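Local atomic coordinates of ABC transporter, substrate binding protein (Aeropyrum pernix, PDB entry 3EAF), a protein that binds magnesium and probably captures a small solute outside the membrane for delivery to an ABC transporter. Residues A[233-238]-A[257-262]; A[250-255]-A[352-357]. One frame throughout, in Å; residues are numbered along the deposited sequence.

From the N terminus, the chain leaves strand 227-230, runs through the loop 233-238 and helix 239-243, and enters strand 251-255, the first strand of interaction 2. It then emerges into the loop 257-262, which returns to 233-238 and closes a loop of 18 intervening residues as interaction 1. Strand 352-357 later comes back beside 251-255, closing interaction 2 over 96 residues, about half of them helical and none in a strand. The segments therefore alternate along the sequence and the two contacts cross. They also touch in space: Phe235 packs on Val251 and Gly253, and Tyr259 on Ile355. Together they join two loops leaving neighbouring parallel strands to the antiparallel strand 352-357 of the same sheet.

Interaction 1: residues A[233-238]-A[257-262]; sequences WGFDER and FIYPMF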
loop_
_atom_site.group_PDB
_atom_site.type_symbol
_atom_site.label_atom_id
_atom_site.label_comp_id
_atom_site.label_asym_id
_atom_site.label_seq_id
_atom_site.Cartn_x
_atom_site.Cartn_y
_atom_site.Cartn_z
ATOM N N TRP A 233 4.735 2.150 -2.844
ATOM C CA TRP A 233 5.818 2.003 -1.863
ATOM C C TRP A 233 7.183 2.470 -2.384
ATOM O O TRP A 233 8.176 2.399 -1.660
ATOM C CB TRP A 233 5.905 0.557 -1.343
ATOM C CG TRP A 233 4.637 0.051 -0.701
ATOM C CD1 TRP A 233 3.757 -0.849 -1.228
ATOM C CD2 TRP A 233 4.103 0.423 0.581
ATOM N NE1 TRP A 233 2.715 -1.069 -0.359
ATOM C CE2 TRP A 233 2.903 -0.302 0.761
ATOM C CE3 TRP A 233 4.530 1.283 1.603
ATOM C CZ2 TRP A 233 2.117 -0.181 1.913
ATOM C CZ3 TRP A 233 3.750 1.397 2.751
ATOM C CH2 TRP A 233 2.558 0.668 2.895
ATOM N N GLY A 234 7.228 2.961 -3.625
ATOM C CA GLY A 234 8.499 3.312 -4.280
ATOM C C GLY A 234 8.789 4.797 -4.375
ATOM O O GLY A 234 9.838 5.203 -4.888
ATOM N N PHE A 235 7.859 5.604 -3.859
ATOM C CA PHE A 235 7.867 7.051 -4.045
ATOM C C PHE A 235 7.137 7.710 -2.882
ATOM O O PHE A 235 6.039 7.278 -2.514
ATOM C CB PHE A 235 7.152 7.395 -5.351
ATOM C CG PHE A 235 7.323 8.833 -5.806
ATOM C CD1 PHE A 235 8.333 9.172 -6.698
ATOM C CD2 PHE A 235 6.437 9.832 -5.379
ATOM C CE1 PHE A 235 8.483 10.489 -7.143
ATOM C CE2 PHE A 235 6.581 11.152 -5.814
ATOM C CZ PHE A 235 7.609 11.475 -6.702
ATOM N N ASP A 236 7.764 8.718 -2.285
ATOM C CA ASP A 236 7.114 9.557 -1.263
ATOM C C ASP A 236 7.868 10.878 -1.106
ATOM O O ASP A 236 8.638 11.262 -1.997
ATOM C CB ASP A 236 6.910 8.815 0.091
ATOM C CG ASP A 236 8.220 8.361 0.748
ATOM O OD1 ASP A 236 9.160 9.177 0.880
ATOM O OD2 ASP A 236 8.306 7.175 1.160
ATOM N N GLU A 237 7.649 11.555 0.023
ATOM C CA GLU A 237 8.207 12.890 0.300
ATOM C C GLU A 237 9.737 12.952 0.226
ATOM O O GLU A 237 10.302 14.022 -0.007
ATOM C CB GLU A 237 7.732 13.397 1.675
ATOM C CG GLU A 237 6.217 13.632 1.787
ATOM C CD GLU A 237 5.442 12.396 2.221
ATOM O OE1 GLU A 237 6.011 11.280 2.217
ATOM O OE2 GLU A 237 4.255 12.539 2.582
ATOM N N ARG A 238 10.393 11.804 0.422
ATOM C CA ARG A 238 11.864 11.706 0.399
ATOM C C ARG A 238 12.442 11.615 -1.012
ATOM O O ARG A 238 13.645 11.810 -1.210
ATOM C CB ARG A 238 12.327 10.487 1.202
ATOM C CG ARG A 238 12.117 10.603 2.704
ATOM C CD ARG A 238 12.283 9.250 3.383
ATOM N NE ARG A 238 11.233 8.313 2.965
ATOM C CZ ARG A 238 11.120 7.052 3.391
ATOM N NH1 ARG A 238 11.993 6.545 4.254
ATOM N NH2 ARG A 238 10.127 6.295 2.951
ATOM N N PHE A 257 -3.736 7.365 -1.520
ATOM C CA PHE A 257 -3.962 8.210 -0.347
ATOM C C PHE A 257 -3.319 9.567 -0.569
ATOM O O PHE A 257 -2.194 9.651 -1.079
ATOM C CB PHE A 257 -3.344 7.571 0.910
ATOM C CG PHE A 257 -3.505 6.072 0.972
ATOM C CD1 PHE A 257 -4.675 5.507 1.467
ATOM C CD2 PHE A 257 -2.492 5.232 0.520
ATOM C CE1 PHE A 257 -4.838 4.136 1.515
ATOM C CE2 PHE A 257 -2.642 3.853 0.570
ATOM C CZ PHE A 257 -3.822 3.303 1.061
ATOM N N ILE A 258 -4.028 10.625 -0.175
ATOM C CA ILE A 258 -3.498 11.985 -0.241
ATOM C C ILE A 258 -2.303 12.143 0.711
ATOM O O ILE A 258 -2.315 11.603 1.824
ATOM C CB ILE A 258 -4.621 13.040 0.043
ATOM C CG1 ILE A 258 -4.248 14.423 -0.513
ATOM C CG2 ILE A 258 -4.971 13.118 1.539
ATOM C CD1 ILE A 258 -4.097 14.479 -2.041
ATOM N N TYR A 259 -1.256 12.829 0.256
ATOM C CA TYR A 259 -0.102 13.121 1.107
ATOM C C TYR A 259 -0.512 14.213 2.086
ATOM O O TYR A 259 -1.319 15.078 1.727
ATOM C CB TYR A 259 1.072 13.669 0.297
ATOM C CG TYR A 259 1.835 12.708 -0.590
ATOM C CD1 TYR A 259 1.257 11.530 -1.069
ATOM C CD2 TYR A 259 3.137 13.014 -0.987
ATOM C CE1 TYR A 259 1.970 10.671 -1.909
ATOM C CE2 TYR A 259 3.852 12.172 -1.815
ATOM C CZ TYR A 259 3.268 11.003 -2.273
ATOM O OH TYR A 259 3.994 10.188 -3.094
ATOM N N PRO A 260 0.045 14.192 3.319
ATOM C CA PRO A 260 -0.225 15.309 4.241
ATOM C C PRO A 260 0.022 16.707 3.628
ATOM O O PRO A 260 -0.769 17.614 3.863
ATOM C CB PRO A 260 0.731 15.040 5.412
ATOM C CG PRO A 260 0.900 13.555 5.413
ATOM C CD PRO A 260 0.908 13.167 3.939
HETATM N N MSE A 261 1.088 16.863 2.839
HETATM C CA MSE A 261 1.418 18.148 2.188
HETATM C C MSE A 261 0.378 18.670 1.182
HETATM O O MSE A 261 0.366 19.863 0.865
HETATM C CB MSE A 261 2.796 18.083 1.511
HETATM C CG MSE A 261 2.910 17.013 0.430
HETATM SE SE MSE A 261 4.582 17.085 -0.571
HETATM C CE MSE A 261 5.896 17.125 0.866
ATOM N N PHE A 262 -0.473 17.783 0.667
ATOM C CA PHE A 262 -1.578 18.194 -0.215
ATOM C C PHE A 262 -2.931 18.138 0.512
ATOM O O PHE A 262 -3.990 18.300 -0.103
ATOM C CB PHE A 262 -1.642 17.319 -1.484
ATOM C CG PHE A 262 -0.346 17.237 -2.252
ATOM C CD1 PHE A 262 0.331 18.389 -2.642
ATOM C CD2 PHE A 262 0.188 15.999 -2.598
ATOM C CE1 PHE A 262 1.529 18.313 -3.354
ATOM C CE2 PHE A 262 1.389 15.909 -3.312
ATOM C CZ PHE A 262 2.059 17.070 -3.692
HETATM O O HOH W 1 3.542 7.671 -3.890
HETATM O O HOH W 2 3.331 14.994 2.900
#
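Tyr259 reaches across to Glu237 and Phe235, joining the loops that follow the neighbouring parallel strands 227-230 and 251-255; CG anti to the carbonyl carbon (chi1 -73°) carries its ring over to 233-238. Starting at CB, the first neighbour is Glu237 OE2. The same carboxylate oxygen keeps company with CG and comes closest at CD2, 3.8 Å from Tyr259 CD2 to Glu237 OE2, as the two side chains run past each other in opposite directions. The ring approaches obliquely, its plane 38° from that of the carboxylate. At the tip, Tyr259 OH lies at the edge of the Phe235 ring, near its plane and 3.4 Å from Phe235 CD2, the two side chains crossing at about a right angle. This hydroxyl donates to water 1 (2.7 Å from Tyr259 OH), which donates in turn to Phe235 O. Leu363 of strand 363-369 touches Phe235, Tyr259 and Met261.

Back at the root of the tyrosine, the bent chain of Glu237 lays its CG 3.6 Å from CE of Met261, a selenomethionine, while OE2 stands 3.7 Å from Pro260 CD. Glu237 OE2 also accepts from water 2 at 2.6 Å, and that water takes the N-H of Met261. The direct contact is thus van der Waals packing, its polar cohesion relayed by two waters, with Glu237 OE2 gripped jointly by a water and Leu288 N, the N-terminal amide of helix 288-304.

Interaction 2: residues A[250-255]-A[352-357]; sequences KVFGIS and VFIIKL
Phe252 and Lys356 lie side by side and point the same way, the lysine chain running extended along the phenylalanine. With CG anti to the backbone N (chi1 -177°) and every later torsion also near 180°, the Lys356 methylenes pass the outer part of the ring in sequence. The tightest approach is 3.4 Å, from Lys356 CG to Phe252 CE1, and the chain meets the ring obliquely. Ile254 and Ile354 are likewise oriented alike on this face, Ile254 CG1 resting 3.9 Å from Ile354 CD1. Val352 comes in at a slant, its CB 3.8 Å from Ile254 CG2. Helix 124-139 covers this apolar row, with Phe134 meeting the Phe252 ring and Gln127 touching Ile254.

Val251, Ser255, Phe353, Ile355 and Leu357 project from the other face, where Gly253 has no side chain and the Phe235 ring packs instead. Ile355 CD1 reaches past its partner Gly253, 3.6 Å from Gly253 O, to Ser255 CB at 3.8 Å, while Ser255 OG is bonded to Phe257 O.

Between the faces, Gly253 and Ile355 exchange both backbone bonds, 2.8 Å from Gly253 N to Ile355 O and 2.9 Å from Ile355 N to Gly253 O. Ser255 and Phe353 form the next hydrogen-bonded pair, and the N-to-C directions of the two strand segments are 154° apart, close to antiparallel. Strand 251-255 pairs in parallel with 227-230 on its other side, so this is where the sheet turns from parallel to antiparallel, in a mixed sheet with a helix packed on its face, consistent with one lobe of a two-lobed periplasmic binding protein.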
loop_
_atom_site.group_PDB
_atom_site.type_symbol
_atom_site.label_atom_id
_atom_site.label_comp_id
_atom_site.label_asym_id
_atom_site.label_seq_id
_atom_site.Cartn_x
_atom_site.Cartn_y
_atom_site.Cartn_z
ATOM N N LYS A 250 10.899 14.111 -14.121
ATOM C CA LYS A 250 10.896 12.823 -14.838
ATOM C C LYS A 250 10.486 11.593 -14.024
ATOM O O LYS A 250 10.675 10.466 -14.487
ATOM C CB LYS A 250 12.274 12.545 -15.468
ATOM C CG LYS A 250 12.741 13.590 -16.473
ATOM C CD LYS A 250 13.965 13.120 -17.237
ATOM C CE LYS A 250 15.235 13.196 -16.415
ATOM N NZ LYS A 250 16.410 12.894 -17.280
ATOM N N VAL A 251 9.955 11.794 -12.819
ATOM C CA VAL A 251 9.535 10.667 -11.969
ATOM C C VAL A 251 8.123 10.897 -11.433
ATOM O O VAL A 251 7.764 12.015 -11.053
ATOM C CB VAL A 251 10.510 10.403 -10.788
ATOM C CG1 VAL A 251 10.137 9.106 -10.052
ATOM C CG2 VAL A 251 11.967 10.323 -11.272
ATOM N N PHE A 252 7.330 9.831 -11.420
ATOM C CA PHE A 252 5.962 9.887 -10.933
ATOM C C PHE A 252 5.713 8.762 -9.936
ATOM O O PHE A 252 6.213 7.646 -10.113
ATOM C CB PHE A 252 4.975 9.780 -12.101
ATOM C CG PHE A 252 5.032 10.947 -13.066
ATOM C CD1 PHE A 252 4.193 12.049 -12.896
ATOM C CD2 PHE A 252 5.924 10.939 -14.138
ATOM C CE1 PHE A 252 4.241 13.126 -13.776
ATOM C CE2 PHE A 252 5.986 12.012 -15.026
ATOM C CZ PHE A 252 5.145 13.112 -14.839
ATOM N N GLY A 253 4.937 9.057 -8.896
ATOM C CA GLY A 253 4.566 8.063 -7.905
ATOM C C GLY A 253 3.068 7.880 -7.861
ATOM O O GLY A 253 2.309 8.839 -8.030
ATOM N N ILE A 254 2.641 6.644 -7.646
ATOM C CA ILE A 254 1.232 6.348 -7.446
ATOM C C ILE A 254 0.945 6.404 -5.949
ATOM O O ILE A 254 1.791 6.022 -5.139
ATOM C CB ILE A 254 0.871 4.941 -7.997
ATOM C CG1 ILE A 254 1.174 4.847 -9.497
ATOM C CG2 ILE A 254 -0.591 4.581 -7.708
ATOM C CD1 ILE A 254 1.135 3.419 -10.048
ATOM N N SER A 255 -0.240 6.891 -5.584
ATOM C CA SER A 255 -0.720 6.764 -4.214
ATOM C C SER A 255 -2.238 6.802 -4.185
ATOM O O SER A 255 -2.838 7.739 -4.715
ATOM C CB SER A 255 -0.154 7.870 -3.320
ATOM O OG SER A 255 -0.672 7.755 -2.006
ATOM N N VAL A 352 -6.595 6.320 -8.291
ATOM C CA VAL A 352 -5.424 6.689 -7.499
ATOM C C VAL A 352 -5.033 8.135 -7.748
ATOM O O VAL A 352 -5.440 8.724 -8.750
ATOM C CB VAL A 352 -4.196 5.791 -7.813
ATOM C CG1 VAL A 352 -4.445 4.364 -7.361
ATOM C CG2 VAL A 352 -3.814 5.855 -9.303
ATOM N N PHE A 353 -4.264 8.703 -6.823
ATOM C CA PHE A 353 -3.593 9.977 -7.065
ATOM C C PHE A 353 -2.274 9.706 -7.773
ATOM O O PHE A 353 -1.655 8.667 -7.564
ATOM C CB PHE A 353 -3.317 10.726 -5.759
ATOM C CG PHE A 353 -4.554 11.079 -4.973
ATOM C CD1 PHE A 353 -5.384 12.128 -5.379
ATOM C CD2 PHE A 353 -4.873 10.383 -3.809
ATOM C CE1 PHE A 353 -6.525 12.472 -4.632
ATOM C CE2 PHE A 353 -6.010 10.714 -3.058
ATOM C CZ PHE A 353 -6.840 11.758 -3.478
ATOM N N ILE A 354 -1.850 10.641 -8.615
ATOM C CA ILE A 354 -0.528 10.591 -9.216
ATOM C C ILE A 354 0.237 11.818 -8.756
ATOM O O ILE A 354 -0.291 12.935 -8.779
ATOM C CB ILE A 354 -0.590 10.540 -10.773
ATOM C CG1 ILE A 354 -1.315 9.268 -11.263
ATOM C CG2 ILE A 354 0.818 10.685 -11.382
ATOM C CD1 ILE A 354 -0.587 7.950 -11.010
ATOM N N ILE A 355 1.484 11.604 -8.347
ATOM C CA ILE A 355 2.325 12.669 -7.822
ATOM C C ILE A 355 3.565 12.781 -8.689
ATOM O O ILE A 355 4.194 11.769 -9.019
ATOM C CB ILE A 355 2.720 12.412 -6.325
ATOM C CG1 ILE A 355 1.469 12.311 -5.442
ATOM C CG2 ILE A 355 3.656 13.491 -5.791
ATOM C CD1 ILE A 355 0.898 10.899 -5.370
ATOM N N LYS A 356 3.904 14.011 -9.062
ATOM C CA LYS A 356 5.075 14.266 -9.885
ATOM C C LYS A 356 6.237 14.825 -9.076
ATOM O O LYS A 356 6.055 15.711 -8.240
ATOM C CB LYS A 356 4.733 15.250 -11.006
ATOM C CG LYS A 356 5.881 15.530 -11.974
ATOM C CD LYS A 356 5.463 16.572 -12.984
ATOM C CE LYS A 356 6.545 16.859 -14.003
ATOM N NZ LYS A 356 6.112 17.996 -14.883
ATOM N N LEU A 357 7.429 14.314 -9.349
ATOM C CA LEU A 357 8.646 14.977 -8.930
ATOM C C LEU A 357 8.862 16.133 -9.907
ATOM O O LEU A 357 9.309 15.932 -11.043
ATOM C CB LEU A 357 9.827 14.000 -8.940
ATOM C CG LEU A 357 11.236 14.509 -8.620
ATOM C CD1 LEU A 357 11.243 15.356 -7.359
ATOM C CD2 LEU A 357 12.202 13.334 -8.489
#